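Local coordinates for DUF1214 domain-containing protein (Burkholderia cenocepacia, PDB 6ANS) that is of unknown function but belongs to the DUF1214 family and holds a sodium ion beside a polar pocket that holds phosphate in the crystal, at residues A104-N109 / N305-N310; T99-A104 / M313-Y318; Y278-W283 / T362-W367; H320-V325 / A350-T355. All coordinates share one frame; numbering follows the deposited sequence.

Contact 1 of 4, residues A104-N109 / N305-N310. With NA (sodium ion), chain F.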
loop_
_atom_site.group_PDB
_atom_site.type_symbol
_atom_site.label_atom_id
_atom_site.label_comp_id
_atom_site.label_asym_id
_atom_site.label_seq_id
_atom_site.Cartn_x
_atom_site.Cartn_y
_atom_site.Cartn_z
ATOM N N ALA A 104 15.600 3.898 9.593
ATOM C CA ALA A 104 15.732 2.813 10.567
ATOM C C ALA A 104 14.356 2.443 11.125
ATOM O O ALA A 104 14.066 2.601 12.312
ATOM C CB ALA A 104 16.715 3.182 11.689
ATOM N N ASP A 105 13.501 1.984 10.218
ATOM C CA ASP A 105 12.182 1.472 10.570
ATOM C C ASP A 105 12.319 0.341 11.575
ATOM O O ASP A 105 13.149 -0.549 11.402
ATOM C CB ASP A 105 11.452 0.967 9.324
ATOM C CG ASP A 105 12.254 -0.102 8.569
ATOM O OD1 ASP A 105 13.362 0.228 8.095
ATOM O OD2 ASP A 105 11.797 -1.270 8.474
ATOM N N ASN A 106 11.537 0.410 12.653
ATOM C CA ASN A 106 11.574 -0.616 13.685
ATOM C C ASN A 106 10.802 -1.844 13.219
ATOM O O ASN A 106 9.571 -1.789 13.117
ATOM C CB ASN A 106 10.983 -0.090 14.990
ATOM C CG ASN A 106 11.218 -1.040 16.158
ATOM O OD1 ASN A 106 11.520 -2.219 15.961
ATOM N ND2 ASN A 106 11.118 -0.512 17.383
ATOM N N PRO A 107 11.468 -2.973 12.966
ATOM C CA PRO A 107 10.731 -4.157 12.487
ATOM C C PRO A 107 9.712 -4.661 13.500
ATOM O O PRO A 107 8.719 -5.273 13.104
ATOM C CB PRO A 107 11.838 -5.193 12.236
ATOM C CG PRO A 107 13.111 -4.398 12.127
ATOM C CD PRO A 107 12.914 -3.236 13.084
ATOM N N ASP A 108 9.887 -4.364 14.786
ATOM C CA ASP A 108 8.951 -4.796 15.820
ATOM C C ASP A 108 7.773 -3.859 15.990
ATOM O O ASP A 108 6.977 -4.054 16.916
ATOM C CB ASP A 108 9.676 -4.940 17.155
ATOM C CG ASP A 108 10.721 -6.012 17.107
ATOM O OD1 ASP A 108 10.431 -7.073 16.501
ATOM O OD2 ASP A 108 11.834 -5.780 17.610
ATOM N N ASN A 109 7.638 -2.867 15.120
ATOM C CA ASN A 109 6.577 -1.881 15.216
ATOM C C ASN A 109 5.507 -2.128 14.164
ATOM O O ASN A 109 5.806 -2.473 13.018
ATOM C CB ASN A 109 7.122 -0.461 15.014
ATOM C CG ASN A 109 7.731 0.135 16.264
ATOM O OD1 ASN A 109 7.920 -0.555 17.268
ATOM N ND2 ASN A 109 8.081 1.439 16.199
ATOM N N ASN A 305 15.781 -3.212 21.392
ATOM C CA ASN A 305 16.099 -4.075 20.267
ATOM C C ASN A 305 17.313 -3.512 19.551
ATOM O O ASN A 305 17.818 -2.435 19.883
ATOM C CB ASN A 305 14.894 -4.264 19.322
ATOM C CG ASN A 305 14.533 -3.006 18.497
ATOM O OD1 ASN A 305 15.065 -1.900 18.687
ATOM N ND2 ASN A 305 13.561 -3.181 17.607
ATOM N N VAL A 306 17.787 -4.277 18.574
ATOM C CA VAL A 306 18.840 -3.846 17.669
ATOM C C VAL A 306 18.522 -4.435 16.299
ATOM O O VAL A 306 18.085 -5.585 16.193
ATOM C CB VAL A 306 20.234 -4.270 18.174
ATOM C CG1 VAL A 306 20.305 -5.787 18.369
ATOM C CG2 VAL A 306 21.322 -3.768 17.221
ATOM N N GLN A 307 18.703 -3.636 15.251
ATOM C CA GLN A 307 18.318 -4.054 13.916
ATOM C C GLN A 307 19.440 -3.767 12.933
ATOM O O GLN A 307 20.196 -2.806 13.097
ATOM C CB GLN A 307 17.053 -3.332 13.453
ATOM C CG GLN A 307 17.243 -1.811 13.310
ATOM C CD GLN A 307 15.963 -1.109 12.900
ATOM O OE1 GLN A 307 15.096 -0.864 13.734
ATOM N NE2 GLN A 307 15.839 -0.781 11.608
ATOM N N LEU A 308 19.513 -4.586 11.888
ATOM C CA LEU A 308 20.493 -4.410 10.831
ATOM C C LEU A 308 19.790 -3.823 9.608
ATOM O O LEU A 308 18.697 -4.269 9.251
ATOM C CB LEU A 308 21.173 -5.738 10.501
ATOM C CG LEU A 308 22.576 -5.594 9.887
ATOM C CD1 LEU A 308 23.529 -4.975 10.919
ATOM C CD2 LEU A 308 23.111 -6.934 9.378
ATOM N N ASN A 309 20.400 -2.797 9.004
ATOM C CA ASN A 309 19.831 -2.052 7.883
ATOM C C ASN A 309 20.792 -2.032 6.704
ATOM O O ASN A 309 21.991 -2.265 6.858
ATOM C CB ASN A 309 19.527 -0.577 8.229
ATOM C CG ASN A 309 18.795 -0.411 9.556
ATOM O OD1 ASN A 309 17.956 -1.235 9.927
ATOM N ND2 ASN A 309 19.074 0.697 10.250
ATOM N N ASN A 310 20.269 -1.669 5.526
ATOM C CA ASN A 310 21.164 -1.333 4.426
ATOM C C ASN A 310 21.642 0.113 4.571
ATOM O O ASN A 310 21.336 0.801 5.550
ATOM C CB ASN A 310 20.497 -1.589 3.072
ATOM C CG ASN A 310 19.303 -0.691 2.800
ATOM O OD1 ASN A 310 19.030 0.292 3.507
ATOM N ND2 ASN A 310 18.573 -1.036 1.752
HETATM NA NA NA F . 13.382 4.866 12.822
#
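Two amide side chains of the strand, Asn305 and Gln307, reach across to the loop 104-109 and give all three hydrogen bonds between the two segments. Gln307 uses both hydrogens of NE2. One goes to Asp105 O (2.7 Å), approaching from above the carbonyl plane along a bent path (138° at the hydrogen). The other runs almost straight, and in the amide plane, to Asn309 OD1 on its own strand (2.7 Å). With Gln307 OE1 taken by Arg366, the amide is fixed against a flip. Asn305 ND2 is shared between Asp108 OD2 (3.1 Å), met on the anti side of the carboxylate, and Asn106 OD1, a weak bond. Asn305 OD1, like OE1 of Gln307, accepts from Arg366.

Within the loop, Asn106 OD1 also takes the hydrogen of Asp108 N (2.9 Å). This Asx turn overlaps the type I turn from Asn106 to Asn109 and holds the acceptor for the strand. CG of Asn106 lies anti to the backbone N (chi1 -170°), which carries its amide toward Asn305.

The remaining contacts are van der Waals touches of carbon on amide atoms: Pro107 CD rests against Gln307 OE1 at 3.3 Å, and Ala104 CB against Asn309 ND2. Ala104 O binds the sodium ion at 2.4 Å.

The loop, running between helix 60-83 and strand 109-115, lies against strand 303-309, whose sheet neighbours are strands 360-368 and 324-326.

Contact 2 of 4, residues T99-A104 / M313-Y318. With NA (sodium ion), chain F.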
loop_
_atom_site.group_PDB
_atom_site.type_symbol
_atom_site.label_atom_id
_atom_site.label_comp_id
_atom_site.label_asym_id
_atom_site.label_seq_id
_atom_site.Cartn_x
_atom_site.Cartn_y
_atom_site.Cartn_z
ATOM N N THR A 99 7.394 -3.639 3.060
ATOM C CA THR A 99 7.889 -3.323 1.718
ATOM C C THR A 99 8.073 -1.824 1.466
ATOM O O THR A 99 8.220 -1.418 0.312
ATOM C CB THR A 99 6.978 -3.903 0.630
ATOM O OG1 THR A 99 5.710 -3.241 0.661
ATOM C CG2 THR A 99 6.775 -5.440 0.794
ATOM N N ALA A 100 8.093 -0.994 2.507
ATOM C CA ALA A 100 8.410 0.426 2.350
ATOM C C ALA A 100 8.947 0.917 3.677
ATOM O O ALA A 100 8.282 0.736 4.700
ATOM C CB ALA A 100 7.176 1.250 1.944
ATOM N N LYS A 101 10.138 1.527 3.672
ATOM C CA LYS A 101 10.885 1.711 4.908
ATOM C C LYS A 101 11.610 3.052 4.945
ATOM O O LYS A 101 12.175 3.490 3.938
ATOM C CB LYS A 101 11.886 0.561 5.093
ATOM C CG LYS A 101 11.216 -0.816 5.266
ATOM C CD LYS A 101 12.243 -1.945 5.346
ATOM C CE LYS A 101 11.553 -3.309 5.522
ATOM N NZ LYS A 101 12.557 -4.387 5.709
ATOM N N ILE A 102 11.615 3.687 6.120
ATOM C CA ILE A 102 12.204 5.013 6.302
ATOM C C ILE A 102 12.942 5.083 7.635
ATOM O O ILE A 102 12.362 4.790 8.688
ATOM C CB ILE A 102 11.139 6.125 6.271
ATOM C CG1 ILE A 102 10.472 6.244 4.903
ATOM C CG2 ILE A 102 11.777 7.467 6.691
ATOM C CD1 ILE A 102 9.280 7.215 4.901
ATOM N N GLY A 103 14.204 5.511 7.591
ATOM C CA GLY A 103 14.867 6.060 8.763
ATOM C C GLY A 103 15.089 5.088 9.900
ATOM O O GLY A 103 14.855 5.434 11.058
ATOM N N ALA A 104 15.600 3.898 9.593
ATOM C CA ALA A 104 15.732 2.813 10.567
ATOM C C ALA A 104 14.356 2.443 11.125
ATOM O O ALA A 104 14.066 2.601 12.312
ATOM C CB ALA A 104 16.715 3.182 11.689
HETATM N N MSE A 313 19.212 2.957 5.306
HETATM C CA MSE A 313 18.553 2.926 6.613
HETATM C C MSE A 313 17.162 2.312 6.507
HETATM O O MSE A 313 16.248 2.617 7.273
HETATM C CB MSE A 313 18.541 4.335 7.241
HETATM C CG MSE A 313 19.974 4.862 7.383
HETATM SE SE MSE A 313 20.187 6.489 8.505
HETATM C CE MSE A 313 19.571 5.693 10.208
ATOM N N GLU A 314 17.011 1.419 5.542
ATOM C CA GLU A 314 15.908 0.478 5.560
ATOM C C GLU A 314 16.372 -0.743 6.327
ATOM O O GLU A 314 17.456 -1.265 6.044
ATOM C CB GLU A 314 15.515 0.032 4.158
ATOM C CG GLU A 314 15.146 1.092 3.161
ATOM C CD GLU A 314 14.856 0.429 1.823
ATOM O OE1 GLU A 314 15.802 -0.112 1.222
ATOM O OE2 GLU A 314 13.681 0.389 1.415
ATOM N N SER A 315 15.552 -1.221 7.259
ATOM C CA SER A 315 15.830 -2.532 7.830
ATOM C C SER A 315 15.972 -3.550 6.707
ATOM O O SER A 315 15.336 -3.435 5.654
ATOM C CB SER A 315 14.720 -2.965 8.797
ATOM O OG SER A 315 13.462 -3.030 8.149
ATOM N N LEU A 316 16.828 -4.546 6.928
ATOM C CA LEU A 316 16.907 -5.670 6.004
ATOM C C LEU A 316 15.589 -6.444 6.029
ATOM O O LEU A 316 14.685 -6.103 6.799
ATOM C CB LEU A 316 18.110 -6.552 6.339
ATOM C CG LEU A 316 19.472 -5.835 6.210
ATOM C CD1 LEU A 316 20.623 -6.808 6.471
ATOM C CD2 LEU A 316 19.628 -5.158 4.851
ATOM N N ASP A 317 15.432 -7.461 5.180
ATOM C CA ASP A 317 14.089 -8.002 4.966
ATOM C C ASP A 317 13.764 -9.023 6.049
ATOM O O ASP A 317 13.995 -10.226 5.895
ATOM C CB ASP A 317 13.956 -8.598 3.571
ATOM C CG ASP A 317 12.523 -9.071 3.274
ATOM O OD1 ASP A 317 11.646 -8.930 4.158
ATOM O OD2 ASP A 317 12.274 -9.571 2.159
ATOM N N TYR A 318 13.151 -8.545 7.137
ATOM C CA TYR A 318 12.873 -9.425 8.266
ATOM C C TYR A 318 11.783 -10.460 7.991
ATOM O O TYR A 318 11.533 -11.304 8.866
ATOM C CB TYR A 318 12.507 -8.606 9.496
ATOM C CG TYR A 318 11.445 -7.550 9.258
ATOM C CD1 TYR A 318 10.090 -7.857 9.368
ATOM C CD2 TYR A 318 11.805 -6.247 8.904
ATOM C CE1 TYR A 318 9.114 -6.888 9.147
ATOM C CE2 TYR A 318 10.845 -5.276 8.669
ATOM C CZ TYR A 318 9.505 -5.590 8.795
ATOM O OH TYR A 318 8.552 -4.616 8.578
HETATM NA NA NA F . 13.382 4.866 12.822
HETATM O O HOH W 1 11.931 2.127 1.738
HETATM O O HOH W 2 10.712 -6.502 5.254
#
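Lys101 lies lengthwise along the segment 313-318, and the tight part of the contact begins at its ammonium. NZ gives hydrogen bonds to both Ser315 O and Ser315 OG, each at 2.9 Å; the donor stands well above the carbonyl plane. The extended side chain, with every torsion beyond chi1 near 180°, spans the gap, and its CB packs on Glu314 CB at 3.8 Å. Ser315 OG also bonds Asp105, a nearby acid that may help to stabilise the lysine's charge. A buried water is held between Lys101 N and Glu314 OE2, whose salt bridge is to Arg72 of helix 60-83.

Here the loop between helix 60-83 and strand 109-115 meets the loop between strands 303-309 and 324-326. Ala104 N donates to Met313 O (2.7 Å), in the carbonyl plane. The consecutive left-handed residues Gly103 and Ala104 both turn their carbonyl oxygens to the sodium ion, Gly103 O at 2.4 Å. CE of Met313, present as selenomethionine, reaches Ala104 CB at 4.1 Å.

The looser side is wet. Another water links Lys101 NZ to Asp317 OD1 and sits over the Tyr318 ring toward its rim. Both Asp317 and Tyr318 are partly exposed, and the carboxylate of Asp317 has its main partner in Arg319.

Contact 3 of 4, residues Y278-W283 / T362-W367. With PO4 (phosphate ion), chain E; EDO (1,2-ethanediol), chain H.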
loop_
_atom_site.group_PDB
_atom_site.type_symbol
_atom_site.label_atom_id
_atom_site.label_comp_id
_atom_site.label_asym_id
_atom_site.label_seq_id
_atom_site.Cartn_x
_atom_site.Cartn_y
_atom_site.Cartn_z
ATOM N N TYR A 278 18.388 6.251 21.303
ATOM C CA TYR A 278 18.836 5.673 20.042
ATOM C C TYR A 278 20.358 5.599 19.952
ATOM O O TYR A 278 21.077 6.476 20.448
ATOM C CB TYR A 278 18.329 6.493 18.858
ATOM C CG TYR A 278 16.821 6.598 18.709
ATOM C CD1 TYR A 278 16.126 5.726 17.861
ATOM C CD2 TYR A 278 16.098 7.587 19.370
ATOM C CE1 TYR A 278 14.747 5.823 17.703
ATOM C CE2 TYR A 278 14.713 7.693 19.219
ATOM C CZ TYR A 278 14.043 6.801 18.378
ATOM O OH TYR A 278 12.680 6.896 18.194
ATOM N N TYR A 279 20.835 4.544 19.283
ATOM C CA TYR A 279 22.198 4.444 18.765
ATOM C C TYR A 279 22.109 4.144 17.276
ATOM O O TYR A 279 21.407 3.208 16.876
ATOM C CB TYR A 279 23.000 3.330 19.447
ATOM C CG TYR A 279 22.994 3.358 20.964
ATOM C CD1 TYR A 279 24.147 3.663 21.678
ATOM C CD2 TYR A 279 21.846 3.051 21.680
ATOM C CE1 TYR A 279 24.149 3.682 23.080
ATOM C CE2 TYR A 279 21.836 3.078 23.077
ATOM C CZ TYR A 279 22.993 3.391 23.765
ATOM O OH TYR A 279 22.985 3.392 25.138
ATOM N N HIS A 280 22.810 4.935 16.461
ATOM C CA HIS A 280 22.870 4.743 15.020
ATOM C C HIS A 280 24.323 4.662 14.579
ATOM O O HIS A 280 25.154 5.468 15.008
ATOM C CB HIS A 280 22.196 5.898 14.247
ATOM C CG HIS A 280 20.709 5.999 14.430
ATOM N ND1 HIS A 280 19.825 5.079 13.906
ATOM C CD2 HIS A 280 19.948 6.951 15.029
ATOM C CE1 HIS A 280 18.587 5.437 14.206
ATOM N NE2 HIS A 280 18.633 6.572 14.882
ATOM N N SER A 281 24.621 3.740 13.668
ATOM C CA SER A 281 25.948 3.719 13.075
ATOM C C SER A 281 25.886 3.041 11.715
ATOM O O SER A 281 24.838 2.543 11.289
ATOM C CB SER A 281 26.950 3.009 13.980
ATOM O OG SER A 281 28.283 3.403 13.660
ATOM N N CYS A 282 27.033 3.017 11.040
ATOM C CA CYS A 282 27.209 2.220 9.840
ATOM C C CYS A 282 28.170 1.079 10.147
ATOM O O CYS A 282 28.946 1.133 11.106
ATOM C CB CYS A 282 27.721 3.068 8.663
ATOM S SG CYS A 282 29.410 3.678 8.827
ATOM N N TRP A 283 28.089 0.029 9.335
ATOM C CA TRP A 283 28.918 -1.151 9.521
ATOM C C TRP A 283 29.440 -1.610 8.165
ATOM O O TRP A 283 28.843 -1.336 7.121
ATOM C CB TRP A 283 28.147 -2.292 10.207
ATOM C CG TRP A 283 26.932 -2.726 9.447
ATOM C CD1 TRP A 283 25.673 -2.232 9.565
ATOM C CD2 TRP A 283 26.880 -3.718 8.414
ATOM N NE1 TRP A 283 24.828 -2.869 8.684
ATOM C CE2 TRP A 283 25.544 -3.795 7.977
ATOM C CE3 TRP A 283 27.825 -4.570 7.842
ATOM C CZ2 TRP A 283 25.131 -4.688 6.984
ATOM C CZ3 TRP A 283 27.414 -5.451 6.850
ATOM C CH2 TRP A 283 26.078 -5.494 6.425
ATOM N N THR A 362 23.757 0.099 7.727
ATOM C CA THR A 362 23.630 0.824 8.981
ATOM C C THR A 362 22.987 -0.084 10.022
ATOM O O THR A 362 22.489 -1.173 9.715
ATOM C CB THR A 362 22.812 2.114 8.824
ATOM O OG1 THR A 362 21.537 1.810 8.242
ATOM C CG2 THR A 362 23.556 3.135 7.947
ATOM N N ILE A 363 23.020 0.376 11.264
ATOM C CA ILE A 363 22.590 -0.421 12.407
ATOM C C ILE A 363 22.024 0.533 13.450
ATOM O O ILE A 363 22.525 1.650 13.619
ATOM C CB ILE A 363 23.758 -1.276 12.950
ATOM C CG1 ILE A 363 23.327 -2.147 14.126
ATOM C CG2 ILE A 363 24.924 -0.391 13.390
ATOM C CD1 ILE A 363 24.379 -3.169 14.489
ATOM N N CYS A 364 20.963 0.092 14.135
ATOM C CA CYS A 364 20.278 0.892 15.148
ATOM C C CYS A 364 19.969 0.057 16.388
ATOM O O CYS A 364 19.408 -1.039 16.283
ATOM C CB CYS A 364 18.971 1.479 14.591
ATOM S SG CYS A 364 17.937 2.380 15.806
ATOM N N TRP A 365 20.308 0.598 17.557
ATOM C CA TRP A 365 19.995 0.013 18.846
ATOM C C TRP A 365 19.058 0.957 19.591
ATOM O O TRP A 365 19.223 2.181 19.526
ATOM C CB TRP A 365 21.282 -0.227 19.649
ATOM C CG TRP A 365 21.106 -1.026 20.927
ATOM C CD1 TRP A 365 20.394 -0.660 22.042
ATOM C CD2 TRP A 365 21.688 -2.303 21.228
ATOM N NE1 TRP A 365 20.492 -1.637 23.007
ATOM C CE2 TRP A 365 21.275 -2.657 22.532
ATOM C CE3 TRP A 365 22.518 -3.180 20.522
ATOM C CZ2 TRP A 365 21.651 -3.857 23.137
ATOM C CZ3 TRP A 365 22.893 -4.373 21.127
ATOM C CH2 TRP A 365 22.464 -4.696 22.426
ATOM N N ARG A 366 18.060 0.393 20.275
ATOM C CA ARG A 366 17.093 1.174 21.042
ATOM C C ARG A 366 17.014 0.673 22.472
ATOM O O ARG A 366 16.838 -0.526 22.693
ATOM C CB ARG A 366 15.691 1.092 20.446
ATOM C CG ARG A 366 15.509 1.763 19.095
ATOM C CD ARG A 366 14.068 1.532 18.646
ATOM N NE ARG A 366 13.870 1.891 17.251
ATOM C CZ ARG A 366 14.228 1.124 16.223
ATOM N NH1 ARG A 366 14.824 -0.044 16.440
ATOM N NH2 ARG A 366 14.009 1.539 14.975
ATOM N N TRP A 367 17.112 1.592 23.431
ATOM C CA TRP A 367 16.534 1.404 24.760
ATOM C C TRP A 367 15.220 2.172 24.818
ATOM O O TRP A 367 15.172 3.348 24.446
ATOM C CB TRP A 367 17.446 1.903 25.887
ATOM C CG TRP A 367 18.838 1.342 25.944
ATOM C CD1 TRP A 367 20.003 2.046 25.860
ATOM C CD2 TRP A 367 19.214 -0.029 26.139
ATOM N NE1 TRP A 367 21.080 1.201 25.982
ATOM C CE2 TRP A 367 20.623 -0.079 26.151
ATOM C CE3 TRP A 367 18.497 -1.216 26.297
ATOM C CZ2 TRP A 367 21.330 -1.274 26.309
ATOM C CZ3 TRP A 367 19.201 -2.405 26.454
ATOM C CH2 TRP A 367 20.604 -2.422 26.455
HETATM P P PO4 E . 11.525 4.467 15.892
HETATM O O1 PO4 E . 11.920 3.786 17.179
HETATM O O2 PO4 E . 12.440 3.955 14.824
HETATM O O3 PO4 E . 10.085 4.192 15.539
HETATM O O4 PO4 E . 11.704 5.949 16.106
HETATM C C1 EDO H . 14.351 7.954 13.700
HETATM O O1 EDO H . 13.480 6.893 14.140
HETATM C C2 EDO H . 15.194 8.511 14.854
HETATM O O2 EDO H . 16.299 7.648 15.185
HETATM O O HOH W 3 20.556 3.081 11.862
#
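Ile363 O takes the hydrogen bond of Ser281 N (3.0 Å), with a CA-H...O contact from His280 and a weak bond from a water that also lies at the edge of the His280 ring. The two strands are antiparallel neighbours, and Tyr279 pairs with Trp365 in the same hydrogen-bonded manner as Ser281 with Ile363.

On the face carrying Tyr279, aromatic rings gather. Tyr279 lies beside Trp365, pointing the same way, with CD2 3.9 Å from Trp365 CB. It crosses Trp367 with their planes 83° apart; Trp367 NE1, itself bonded mainly to Val374 O, gives the Tyr279 OH only a weak bond, and His375 is the stronger partner of that hydroxyl.

The other face is polar. Cys364 SG lies 3.5 Å from His280 CE1 and also over the centre of the Arg366 guanidinium. That group, presented by a chain extended to NE, meets phosphate edge-on: NE to O1 at 2.7 Å and NH2 to O2 at 2.9 Å. His280 NE2 donates to an ethanediol hydroxyl at 2.6 Å.

Phosphate and diol probably come from the crystallisation liquor, yet Tyr111 and Arg194 bind the phosphate too. This convergence of two arginines and a tyrosine is consistent with a pocket suited to an anion.

Contact 4 of 4, residues H320-V325 / A350-T355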
loop_
_atom_site.group_PDB
_atom_site.type_symbol
_atom_site.label_atom_id
_atom_site.label_comp_id
_atom_site.label_asym_id
_atom_site.label_seq_id
_atom_site.Cartn_x
_atom_site.Cartn_y
_atom_site.Cartn_z
ATOM N N HIS A 320 12.309 -12.623 5.773
ATOM C CA HIS A 320 13.094 -13.772 5.347
ATOM C C HIS A 320 14.457 -13.905 5.993
ATOM O O HIS A 320 15.109 -14.932 5.780
ATOM C CB HIS A 320 13.296 -13.745 3.829
ATOM C CG HIS A 320 12.018 -13.780 3.062
ATOM N ND1 HIS A 320 11.458 -12.658 2.486
ATOM C CD2 HIS A 320 11.177 -14.806 2.798
ATOM C CE1 HIS A 320 10.332 -12.999 1.883
ATOM N NE2 HIS A 320 10.139 -14.295 2.061
ATOM N N PHE A 321 14.927 -12.905 6.724
ATOM C CA PHE A 321 16.233 -12.958 7.354
ATOM C C PHE A 321 16.077 -12.529 8.803
ATOM O O PHE A 321 15.210 -11.710 9.126
ATOM C CB PHE A 321 17.261 -12.050 6.634
ATOM C CG PHE A 321 17.443 -12.362 5.172
ATOM C CD1 PHE A 321 18.241 -13.419 4.767
ATOM C CD2 PHE A 321 16.842 -11.569 4.202
ATOM C CE1 PHE A 321 18.417 -13.700 3.408
ATOM C CE2 PHE A 321 17.014 -11.837 2.848
ATOM C CZ PHE A 321 17.802 -12.904 2.448
ATOM N N ASP A 322 16.919 -13.089 9.672
ATOM C CA ASP A 322 16.952 -12.721 11.088
ATOM C C ASP A 322 17.839 -11.488 11.227
ATOM O O ASP A 322 19.058 -11.590 11.367
ATOM C CB ASP A 322 17.475 -13.880 11.934
ATOM C CG ASP A 322 16.641 -15.138 11.775
ATOM O OD1 ASP A 322 15.399 -15.024 11.735
ATOM O OD2 ASP A 322 17.222 -16.240 11.666
ATOM N N ILE A 323 17.227 -10.301 11.191
ATOM C CA ILE A 323 18.007 -9.071 11.115
ATOM C C ILE A 323 17.608 -8.118 12.236
ATOM O O ILE A 323 18.004 -6.944 12.248
ATOM C CB ILE A 323 17.875 -8.421 9.722
ATOM C CG1 ILE A 323 16.407 -8.151 9.356
ATOM C CG2 ILE A 323 18.525 -9.343 8.657
ATOM C CD1 ILE A 323 15.897 -6.771 9.763
ATOM N N CYS A 324 16.838 -8.625 13.193
ATOM C CA CYS A 324 16.433 -7.868 14.370
ATOM C C CYS A 324 16.380 -8.813 15.565
ATOM O O CYS A 324 15.821 -9.908 15.476
ATOM C CB CYS A 324 15.067 -7.200 14.187
ATOM S SG CYS A 324 14.659 -6.048 15.531
ATOM N N VAL A 325 16.938 -8.366 16.680
ATOM C CA VAL A 325 16.945 -9.093 17.944
ATOM C C VAL A 325 16.434 -8.146 19.021
ATOM O O VAL A 325 16.815 -6.970 19.044
ATOM C CB VAL A 325 18.361 -9.609 18.266
ATOM C CG1 VAL A 325 18.532 -9.810 19.721
ATOM C CG2 VAL A 325 18.603 -10.923 17.544
ATOM N N ALA A 350 24.572 -18.108 19.359
ATOM C CA ALA A 350 24.586 -16.703 19.759
ATOM C C ALA A 350 23.433 -15.934 19.120
ATOM O O ALA A 350 22.890 -16.324 18.082
ATOM C CB ALA A 350 25.915 -16.049 19.372
ATOM N N ASN A 351 23.038 -14.843 19.782
ATOM C CA ASN A 351 22.119 -13.888 19.179
ATOM C C ASN A 351 22.748 -13.327 17.911
ATOM O O ASN A 351 23.921 -12.945 17.908
ATOM C CB ASN A 351 21.801 -12.759 20.157
ATOM C CG ASN A 351 21.268 -13.274 21.484
ATOM O OD1 ASN A 351 20.367 -14.105 21.512
ATOM N ND2 ASN A 351 21.814 -12.770 22.588
ATOM N N TRP A 352 21.972 -13.288 16.830
ATOM C CA TRP A 352 22.541 -13.150 15.497
ATOM C C TRP A 352 21.778 -12.132 14.660
ATOM O O TRP A 352 20.544 -12.132 14.637
ATOM C CB TRP A 352 22.535 -14.517 14.803
ATOM C CG TRP A 352 23.027 -14.525 13.404
ATOM C CD1 TRP A 352 24.149 -13.924 12.924
ATOM C CD2 TRP A 352 22.403 -15.167 12.287
ATOM N NE1 TRP A 352 24.271 -14.163 11.577
ATOM C CE2 TRP A 352 23.211 -14.926 11.163
ATOM C CE3 TRP A 352 21.245 -15.943 12.135
ATOM C CZ2 TRP A 352 22.899 -15.420 9.895
ATOM C CZ3 TRP A 352 20.937 -16.433 10.877
ATOM C CH2 TRP A 352 21.758 -16.165 9.772
ATOM N N LEU A 353 22.519 -11.276 13.961
ATOM C CA LEU A 353 21.982 -10.432 12.899
ATOM C C LEU A 353 22.611 -10.862 11.572
ATOM O O LEU A 353 23.837 -10.798 11.416
ATOM C CB LEU A 353 22.248 -8.949 13.181
ATOM C CG LEU A 353 21.687 -8.405 14.495
ATOM C CD1 LEU A 353 22.031 -6.939 14.674
ATOM C CD2 LEU A 353 20.162 -8.635 14.616
ATOM N N ASP A 354 21.772 -11.297 10.628
ATOM C CA ASP A 354 22.217 -11.831 9.341
ATOM C C ASP A 354 22.551 -10.684 8.387
ATOM O O ASP A 354 21.701 -9.823 8.135
ATOM C CB ASP A 354 21.111 -12.710 8.752
ATOM C CG ASP A 354 21.514 -13.410 7.459
ATOM O OD1 ASP A 354 22.556 -13.063 6.854
ATOM O OD2 ASP A 354 20.760 -14.313 7.035
ATOM N N THR A 355 23.779 -10.667 7.847
ATOM C CA THR A 355 24.143 -9.591 6.924
ATOM C C THR A 355 23.432 -9.707 5.577
ATOM O O THR A 355 23.398 -8.724 4.824
ATOM C CB THR A 355 25.663 -9.526 6.703
ATOM O OG1 THR A 355 26.163 -10.803 6.284
ATOM C CG2 THR A 355 26.376 -9.061 7.987
HETATM O O HOH W 4 18.476 -15.137 8.342
#
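The backbones of Phe321-Val325 and Asn351-Asp354 run roughly antiparallel, their directions 148° apart, but they meet closely at one point and then diverge. The CA atoms of Ile323 and Leu353 are 4.6 Å apart, whereas those of Val325 and Asn351 are separated by 7.2 Å. A single direct hydrogen bond joins the two, from Asp354 N to Asp322 O (2.8 Å, 165° at the hydrogen). A water adds a second link, accepting from Asp322 N and donating to Asp354 OD2.

Among the side chains, Leu353 fills the widening gap. Its CD2 presses on the peptide between Ile323 and Cys324, 3.5 Å from Ile323 C, and meets Val325 CG2 at 4.0 Å. Ile323 CG2 sits against Asp354 O at 3.3 Å. With CG anti to the backbone N (chi1 -175°), the Asp354 carboxylate swings out beside Phe321, OD2 lying 3.5 Å from Phe321 CD1 and the two planes perpendicular; Asp354 OD1 accepts from Ala356 N. At the exposed margin Asp322 OD2 approaches Trp352 CZ3, and Phe321 packs on Pro219 of the second subunit.

Strands 324-326 and 351-354 each border a four-stranded sheet of this chain, so the contact joins the margins of two sheets, through one backbone bond just before strand 324-326 and the packing of Leu353 on Val325, without merging them. A pair of sheets with the same strand orders occurs in the N-terminal half, consistent with a duplicated fold.

From the N terminus, the loop after helix 60-83 supplies the first halves of contacts 2 and 1 in succession, sharing Ala104 and the sodium ion. Contact 2 closes the longer loop, at 313-318, and contact 1 is nested within it, closing at 305-310. Both thereby fasten the loop that leads into the N-terminal sheets to the C-terminal half. Contact 3 starts inside these loops at 278-283 and ends beyond them at 362-367, so it crosses both; strands 303-309 and 360-368, neighbours in one sheet, tie it to contact 1. Contact 4 follows contacts 1 and 2 in series, is nested inside contact 3, and joins the sheet of strand 303-309 to its neighbour.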